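PDB 3KH5: protein MJ1225 from Methanocaldococcus jannaschii, which is of unknown function but binds AMP and ADP through its CBS domains and is a putative archaeal homolog of the gamma subunit of AMP-activated protein kinase. Local coordinates for residues Val94-Glu99 with Ala118-Asp123; Ile14-Pro19 with Leu38-Ala43. One frame throughout, in Å; residues are numbered along the deposited sequence.

How the interactions relate
Interactions 1 and 2 are equivalent pieces of two different CBS repeats, one in CBS 2 and the other in CBS 1, with centres about 14 Å apart and no direct touch. Each pairs the strand that follows a helix with the extended chain that precedes it, and each reads the adenine of its own ADP through backbone atoms just ahead of the pairing. Both are partly buried. In 94-99 with 118-123 the pairing is a short parallel ladder whose far end runs out into charged, exposed residues, Lys-98, Glu-99 and Asp-123. In 14-19 with 38-43 there is a single bridge, and Tyr-18 and Pro-19 finish the contact with apolar surface.

Interaction 1. Residues Val94-Glu99 with Ala118-Asp123; sequences VITLKE and APIVND. With ADP (adenosine-5'-diphosphate), chain D.
Leu-97 is held by Ala-118-Asp-123 through both of its backbone polar atoms: its N donates to Pro-119 O at 2.9 Å, and its O receives Val-121 N at 2.7 Å. Both bonds are nearly straight, as in a regular parallel ladder. Farther on, Glu-99 N reaches Val-121 O only in a weak, bent bond (118°), where the ladder ends. At the other end the backbone of Ile-95 pairs with the adenine of ADP: its N donates to ADP N1 at 2.8 Å, and its O receives ADP N6 at 2.9 Å. Val-94 CG1, anti to its own backbone N (chi1 -178°), packs against both the adenine and the ring of Pro-119, whose CD lies 3.5 Å from Ile-95 O.

Thr-96 crosses Pro-119 and Val-121 at about a right angle, its CG2 against Pro-119 CB and its OG1 3.6 Å from Val-121 CG2. That same methyl also approaches Leu-97 O and the end of Lys-98, so trimming the valine to an alanine here would probably open a gap between Thr-96 and the bent lysine chain. Lys-98 NZ lies 4.7 Å from Asp-123 OD1, so the opposite charges may attract weakly without forming a salt bridge. Glu-99 runs alongside Asn-122, OE2 3.1 Å from Asn-122 CB, while the amide oxygen of Asn-122 accepts from the backbone of Glu-124 and Gln-126.

Leu-97 and Ile-120 point to one face of the sheet, Lys-98 and Val-121 to the other. The contact closes the beta-alpha-beta unit of strand 97-98, helix 103-112 and strand 117-121: Leu-97 packs on Ala-106 and Thr-109 of that helix, strand 127-132 pairs antiparallel with the second strand, and Val-48 of strand 48-53 meets Val-94 and Val-121.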
loop_
_atom_site.group_PDB
_atom_site.type_symbol
_atom_site.label_atom_id
_atom_site.label_comp_id
_atom_site.label_asym_id
_atom_site.label_seq_id
_atom_site.Cartn_x
_atom_site.Cartn_y
_atom_site.Cartn_z
ATOM N N VAL A 94 16.505 -1.226 2.814
ATOM C CA VAL A 94 15.303 -0.592 3.344
ATOM C C VAL A 94 15.567 0.882 3.646
ATOM O O VAL A 94 16.643 1.243 4.120
ATOM C CB VAL A 94 14.804 -1.343 4.614
ATOM C CG1 VAL A 94 13.516 -0.733 5.165
ATOM C CG2 VAL A 94 14.604 -2.820 4.312
ATOM N N ILE A 95 14.594 1.734 3.348
ATOM C CA ILE A 95 14.642 3.112 3.805
ATOM C C ILE A 95 14.172 3.157 5.259
ATOM O O ILE A 95 13.000 2.885 5.553
ATOM C CB ILE A 95 13.780 4.034 2.924
ATOM C CG1 ILE A 95 14.382 4.123 1.518
ATOM C CG2 ILE A 95 13.670 5.428 3.547
ATOM C CD1 ILE A 95 13.483 4.791 0.505
ATOM N N THR A 96 15.092 3.489 6.166
ATOM C CA THR A 96 14.782 3.591 7.596
ATOM C C THR A 96 15.067 4.987 8.173
ATOM O O THR A 96 15.713 5.820 7.524
ATOM C CB THR A 96 15.550 2.533 8.451
ATOM O OG1 THR A 96 16.942 2.872 8.521
ATOM C CG2 THR A 96 15.391 1.118 7.893
ATOM N N LEU A 97 14.578 5.223 9.394
ATOM C CA LEU A 97 14.945 6.403 10.195
ATOM C C LEU A 97 15.653 6.008 11.502
ATOM O O LEU A 97 15.339 4.975 12.104
ATOM C CB LEU A 97 13.717 7.276 10.494
ATOM C CG LEU A 97 12.873 7.817 9.331
ATOM C CD1 LEU A 97 11.503 8.235 9.815
ATOM C CD2 LEU A 97 13.553 8.960 8.570
ATOM N N LYS A 98 16.615 6.834 11.917
ATOM C CA LYS A 98 17.348 6.651 13.177
ATOM C C LYS A 98 16.441 7.011 14.347
ATOM O O LYS A 98 15.541 7.838 14.187
ATOM C CB LYS A 98 18.609 7.526 13.195
ATOM C CG LYS A 98 19.664 7.150 12.155
ATOM C CD LYS A 98 20.314 5.812 12.488
ATOM C CE LYS A 98 20.977 5.191 11.269
ATOM N NZ LYS A 98 21.321 3.744 11.514
ATOM N N GLU A 99 16.660 6.404 15.516
ATOM C CA GLU A 99 15.757 6.648 16.659
ATOM C C GLU A 99 15.748 8.101 17.165
ATOM O O GLU A 99 14.850 8.500 17.921
ATOM C CB GLU A 99 15.933 5.627 17.811
ATOM C CG GLU A 99 17.364 5.372 18.301
ATOM C CD GLU A 99 17.431 4.383 19.473
ATOM O OE1 GLU A 99 16.374 4.069 20.073
ATOM O OE2 GLU A 99 18.548 3.927 19.801
ATOM N N ALA A 118 8.247 3.890 7.270
ATOM C CA ALA A 118 9.671 3.607 7.458
ATOM C C ALA A 118 9.964 3.028 8.838
ATOM O O ALA A 118 9.538 3.600 9.846
ATOM C CB ALA A 118 10.500 4.872 7.226
ATOM N N PRO A 119 10.691 1.894 8.891
ATOM C CA PRO A 119 11.156 1.371 10.170
ATOM C C PRO A 119 12.041 2.394 10.881
ATOM O O PRO A 119 12.822 3.099 10.234
ATOM C CB PRO A 119 11.985 0.145 9.764
ATOM C CG PRO A 119 11.433 -0.263 8.447
ATOM C CD PRO A 119 11.110 1.032 7.769
ATOM N N ILE A 120 11.886 2.500 12.194
ATOM C CA ILE A 120 12.778 3.324 12.997
ATOM C C ILE A 120 13.765 2.373 13.651
ATOM O O ILE A 120 13.363 1.402 14.300
ATOM C CB ILE A 120 12.014 4.151 14.050
ATOM C CG1 ILE A 120 11.108 5.173 13.355
ATOM C CG2 ILE A 120 12.983 4.878 14.983
ATOM C CD1 ILE A 120 9.842 5.499 14.132
ATOM N N VAL A 121 15.053 2.635 13.452
ATOM C CA VAL A 121 16.100 1.736 13.934
ATOM C C VAL A 121 17.087 2.439 14.857
ATOM O O VAL A 121 17.220 3.666 14.831
ATOM C CB VAL A 121 16.890 1.060 12.769
ATOM C CG1 VAL A 121 15.954 0.301 11.837
ATOM C CG2 VAL A 121 17.727 2.082 11.988
ATOM N N ASN A 122 17.780 1.652 15.676
ATOM C CA ASN A 122 18.859 2.201 16.484
ATOM C C ASN A 122 20.174 2.169 15.716
ATOM O O ASN A 122 20.184 1.937 14.502
ATOM C CB ASN A 122 18.956 1.502 17.852
ATOM C CG ASN A 122 19.313 0.028 17.753
ATOM O OD1 ASN A 122 19.782 -0.455 16.720
ATOM N ND2 ASN A 122 19.098 -0.698 18.844
ATOM N N ASP A 123 21.278 2.405 16.418
ATOM C CA ASP A 123 22.583 2.472 15.771
ATOM C C ASP A 123 23.072 1.118 15.241
ATOM O O ASP A 123 23.934 1.078 14.359
ATOM C CB ASP A 123 23.622 3.150 16.677
ATOM C CG ASP A 123 23.592 4.680 16.566
ATOM O OD1 ASP A 123 22.832 5.218 15.728
ATOM O OD2 ASP A 123 24.338 5.346 17.317
HETATM P PB ADP D . 4.427 2.759 0.108
HETATM O O1B ADP D . 4.324 3.816 -0.938
HETATM O O2B ADP D . 3.004 2.531 0.868
HETATM O O3B ADP D . 5.496 3.088 1.278
HETATM P PA ADP D . 3.759 0.476 -1.059
HETATM O O1A ADP D . 3.349 0.521 -2.481
HETATM O O2A ADP D . 3.483 -0.927 -0.276
HETATM O O3A ADP D . 4.921 1.363 -0.448
HETATM O "O5'" ADP D . 5.080 -0.360 -1.586
HETATM C "C5'" ADP D . 5.800 -0.093 -2.830
HETATM C "C4'" ADP D . 7.231 -0.715 -2.828
HETATM O "O4'" ADP D . 8.060 0.078 -1.921
HETATM C "C3'" ADP D . 7.317 -2.180 -2.348
HETATM O "O3'" ADP D . 8.267 -2.880 -3.162
HETATM C "C2'" ADP D . 7.815 -2.047 -0.905
HETATM O "O2'" ADP D . 8.562 -3.197 -0.478
HETATM C "C1'" ADP D . 8.726 -0.828 -1.007
HETATM N N9 ADP D . 8.878 -0.156 0.317
HETATM C C8 ADP D . 7.930 0.226 1.182
HETATM N N7 ADP D . 8.508 0.796 2.248
HETATM C C5 ADP D . 9.823 0.773 2.054
HETATM C C6 ADP D . 10.923 1.204 2.784
HETATM N N6 ADP D . 10.771 1.789 3.968
HETATM N N1 ADP D . 12.151 1.015 2.269
HETATM C C2 ADP D . 12.329 0.432 1.089
HETATM N N3 ADP D . 11.301 0.011 0.369
HETATM C C4 ADP D . 10.050 0.170 0.829
#

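Interaction 2. Residues Ile14-Pro19 with Leu38-Ala43; sequences IVTVYP and LPVVNA. With ADP (adenosine-5'-diphosphate), chain B.
Val-17 and Val-40 form a single backbone bridge, framed by two hydrogen bonds: Val-17 N to Pro-39 O at 3.1 Å, and Val-41 N to Val-17 O at 3.0 Å. Two CA-H...O contacts supplement them, from Val-40 CA to Val-17 O and from Tyr-18 CA to Val-41 O. Backbone bonds also hold the ligand, for Val-15 N donates to N1 of ADP and Val-15 O accepts from its N6, both at 3.1 Å.

The apolar packing centres on Val-17 and Leu-38. Val-17 spreads its two methyls, CG1 meeting Leu-38 CD1 and CG2 meeting Val-40 CG2 at 3.8 Å. Nearer the nucleotide, Val-15 CG1, placed anti to the backbone N (chi1 172°), touches Leu-38 CD2 at 3.7 Å. Ile-14 CG2 touches both the Pro-39 ring and the adenine.

Aromatic and proline groups close the far end. Val-41 O sits at the edge of the Tyr-18 ring, near its plane and 3.3 Å from CD1, while Ala-43 CB packs against CD1 and CE1. Pro-19 CD comes to 3.2 Å from Val-41 O.

Within CBS 1 the contact joins the loop before helix 23-33 to strand 37-41, and Val-15 and Leu-38 both pack on Thr-29 of that helix. Recognition of N1 and N6 by this segment probably depends on how its backbone is held, which the neighbouring bridge and aliphatic packing are likely to steady.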
loop_
_atom_site.group_PDB
_atom_site.type_symbol
_atom_site.label_atom_id
_atom_site.label_comp_id
_atom_site.label_asym_id
_atom_site.label_seq_id
_atom_site.Cartn_x
_atom_site.Cartn_y
_atom_site.Cartn_z
ATOM N N ILE A 14 5.820 -3.876 16.824
ATOM C CA ILE A 14 5.764 -3.910 15.376
ATOM C C ILE A 14 5.660 -5.354 14.918
ATOM O O ILE A 14 6.454 -6.206 15.323
ATOM C CB ILE A 14 6.957 -3.170 14.729
ATOM C CG1 ILE A 14 7.011 -1.713 15.215
ATOM C CG2 ILE A 14 6.888 -3.233 13.199
ATOM C CD1 ILE A 14 5.664 -0.957 15.170
ATOM N N VAL A 15 4.650 -5.618 14.095
ATOM C CA VAL A 15 4.450 -6.932 13.489
ATOM C C VAL A 15 5.501 -7.153 12.397
ATOM O O VAL A 15 5.616 -6.358 11.460
ATOM C CB VAL A 15 3.012 -7.087 12.925
ATOM C CG1 VAL A 15 2.873 -8.375 12.136
ATOM C CG2 VAL A 15 1.988 -7.051 14.055
ATOM N N THR A 16 6.270 -8.229 12.535
ATOM C CA THR A 16 7.363 -8.526 11.615
ATOM C C THR A 16 7.315 -9.965 11.120
ATOM O O THR A 16 6.589 -10.803 11.667
ATOM C CB THR A 16 8.742 -8.309 12.283
ATOM O OG1 THR A 16 8.874 -9.190 13.406
ATOM C CG2 THR A 16 8.912 -6.873 12.751
ATOM N N VAL A 17 8.092 -10.234 10.072
ATOM C CA VAL A 17 8.427 -11.602 9.663
ATOM C C VAL A 17 9.958 -11.775 9.571
ATOM O O VAL A 17 10.710 -10.808 9.732
ATOM C CB VAL A 17 7.732 -12.014 8.328
ATOM C CG1 VAL A 17 6.212 -11.946 8.461
ATOM C CG2 VAL A 17 8.215 -11.156 7.158
ATOM N N TYR A 18 10.406 -13.008 9.325
ATOM C CA TYR A 18 11.834 -13.330 9.176
ATOM C C TYR A 18 12.158 -13.659 7.729
ATOM O O TYR A 18 11.247 -13.958 6.957
ATOM C CB TYR A 18 12.213 -14.507 10.076
ATOM C CG TYR A 18 11.701 -14.322 11.471
ATOM C CD1 TYR A 18 12.296 -13.402 12.332
ATOM C CD2 TYR A 18 10.589 -15.028 11.921
ATOM C CE1 TYR A 18 11.809 -13.207 13.619
ATOM C CE2 TYR A 18 10.095 -14.845 13.204
ATOM C CZ TYR A 18 10.709 -13.933 14.049
ATOM O OH TYR A 18 10.220 -13.749 15.322
ATOM N N PRO A 19 13.455 -13.613 7.348
ATOM C CA PRO A 19 13.816 -13.913 5.960
ATOM C C PRO A 19 13.382 -15.308 5.525
ATOM O O PRO A 19 13.088 -15.519 4.345
ATOM C CB PRO A 19 15.350 -13.826 5.964
ATOM C CG PRO A 19 15.671 -12.932 7.096
ATOM C CD PRO A 19 14.631 -13.196 8.138
ATOM N N LEU A 38 5.194 -5.067 6.276
ATOM C CA LEU A 38 5.919 -5.903 7.237
ATOM C C LEU A 38 7.444 -5.829 7.124
ATOM O O LEU A 38 8.014 -6.329 6.139
ATOM C CB LEU A 38 5.477 -7.370 7.124
ATOM C CG LEU A 38 4.001 -7.765 7.249
ATOM C CD1 LEU A 38 3.838 -9.261 7.023
ATOM C CD2 LEU A 38 3.420 -7.364 8.596
ATOM N N PRO A 39 8.114 -5.221 8.133
ATOM C CA PRO A 39 9.571 -5.312 8.233
ATOM C C PRO A 39 10.019 -6.759 8.342
ATOM O O PRO A 39 9.369 -7.573 9.010
ATOM C CB PRO A 39 9.887 -4.571 9.538
ATOM C CG PRO A 39 8.767 -3.624 9.710
ATOM C CD PRO A 39 7.557 -4.349 9.188
ATOM N N VAL A 40 11.110 -7.068 7.655
ATOM C CA VAL A 40 11.733 -8.369 7.742
ATOM C C VAL A 40 12.976 -8.190 8.614
ATOM O O VAL A 40 13.830 -7.336 8.343
ATOM C CB VAL A 40 12.051 -8.954 6.345
ATOM C CG1 VAL A 40 12.576 -10.375 6.465
ATOM C CG2 VAL A 40 10.800 -8.940 5.462
ATOM N N VAL A 41 13.041 -8.966 9.691
ATOM C CA VAL A 41 14.112 -8.843 10.679
ATOM C C VAL A 41 14.810 -10.188 10.924
ATOM O O VAL A 41 14.216 -11.245 10.701
ATOM C CB VAL A 41 13.581 -8.280 12.031
ATOM C CG1 VAL A 41 13.006 -6.874 11.869
ATOM C CG2 VAL A 41 12.571 -9.232 12.691
ATOM N N ASN A 42 16.062 -10.155 11.379
ATOM C CA ASN A 42 16.721 -11.371 11.873
ATOM C C ASN A 42 16.091 -11.829 13.189
ATOM O O ASN A 42 15.669 -10.993 13.994
ATOM C CB ASN A 42 18.213 -11.138 12.094
ATOM C CG ASN A 42 18.952 -10.788 10.823
ATOM O OD1 ASN A 42 19.844 -9.940 10.827
ATOM N ND2 ASN A 42 18.588 -11.439 9.723
ATOM N N ALA A 43 16.063 -13.146 13.424
ATOM C CA ALA A 43 15.318 -13.705 14.583
ATOM C C ALA A 43 15.858 -13.605 16.045
ATOM O O ALA A 43 15.047 -13.412 16.955
ATOM C CB ALA A 43 14.904 -15.163 14.278
HETATM P PB ADP B . 0.493 0.451 5.590
HETATM O O1B ADP B . -0.066 -0.663 6.390
HETATM O O2B ADP B . -0.479 0.846 4.352
HETATM O O3B ADP B . 1.885 0.082 4.890
HETATM P PA ADP B . -0.533 2.760 6.726
HETATM O O1A ADP B . -1.903 2.184 6.541
HETATM O O2A ADP B . -0.284 3.931 7.850
HETATM O O3A ADP B . 0.755 1.789 6.446
HETATM O "O5'" ADP B . -0.449 1.861 8.107
HETATM C "C5'" ADP B . -1.588 1.352 8.873
HETATM C "C4'" ADP B . -1.523 1.744 10.381
HETATM O "O4'" ADP B . -1.013 0.686 11.254
HETATM C "C3'" ADP B . -0.588 2.947 10.531
HETATM O "O3'" ADP B . -1.206 3.959 11.352
HETATM C "C2'" ADP B . 0.683 2.410 11.185
HETATM O "O2'" ADP B . 0.966 3.244 12.311
HETATM C "C1'" ADP B . 0.362 0.982 11.662
HETATM N N9 ADP B . 1.247 -0.135 11.134
HETATM C C8 ADP B . 1.601 -0.339 9.861
HETATM N N7 ADP B . 2.374 -1.425 9.777
HETATM C C5 ADP B . 2.512 -1.927 11.001
HETATM C C6 ADP B . 3.188 -3.029 11.529
HETATM N N6 ADP B . 3.890 -3.838 10.739
HETATM N N1 ADP B . 3.122 -3.261 12.854
HETATM C C2 ADP B . 2.428 -2.458 13.654
HETATM N N3 ADP B . 1.774 -1.403 13.179
HETATM C C4 ADP B . 1.798 -1.108 11.864
#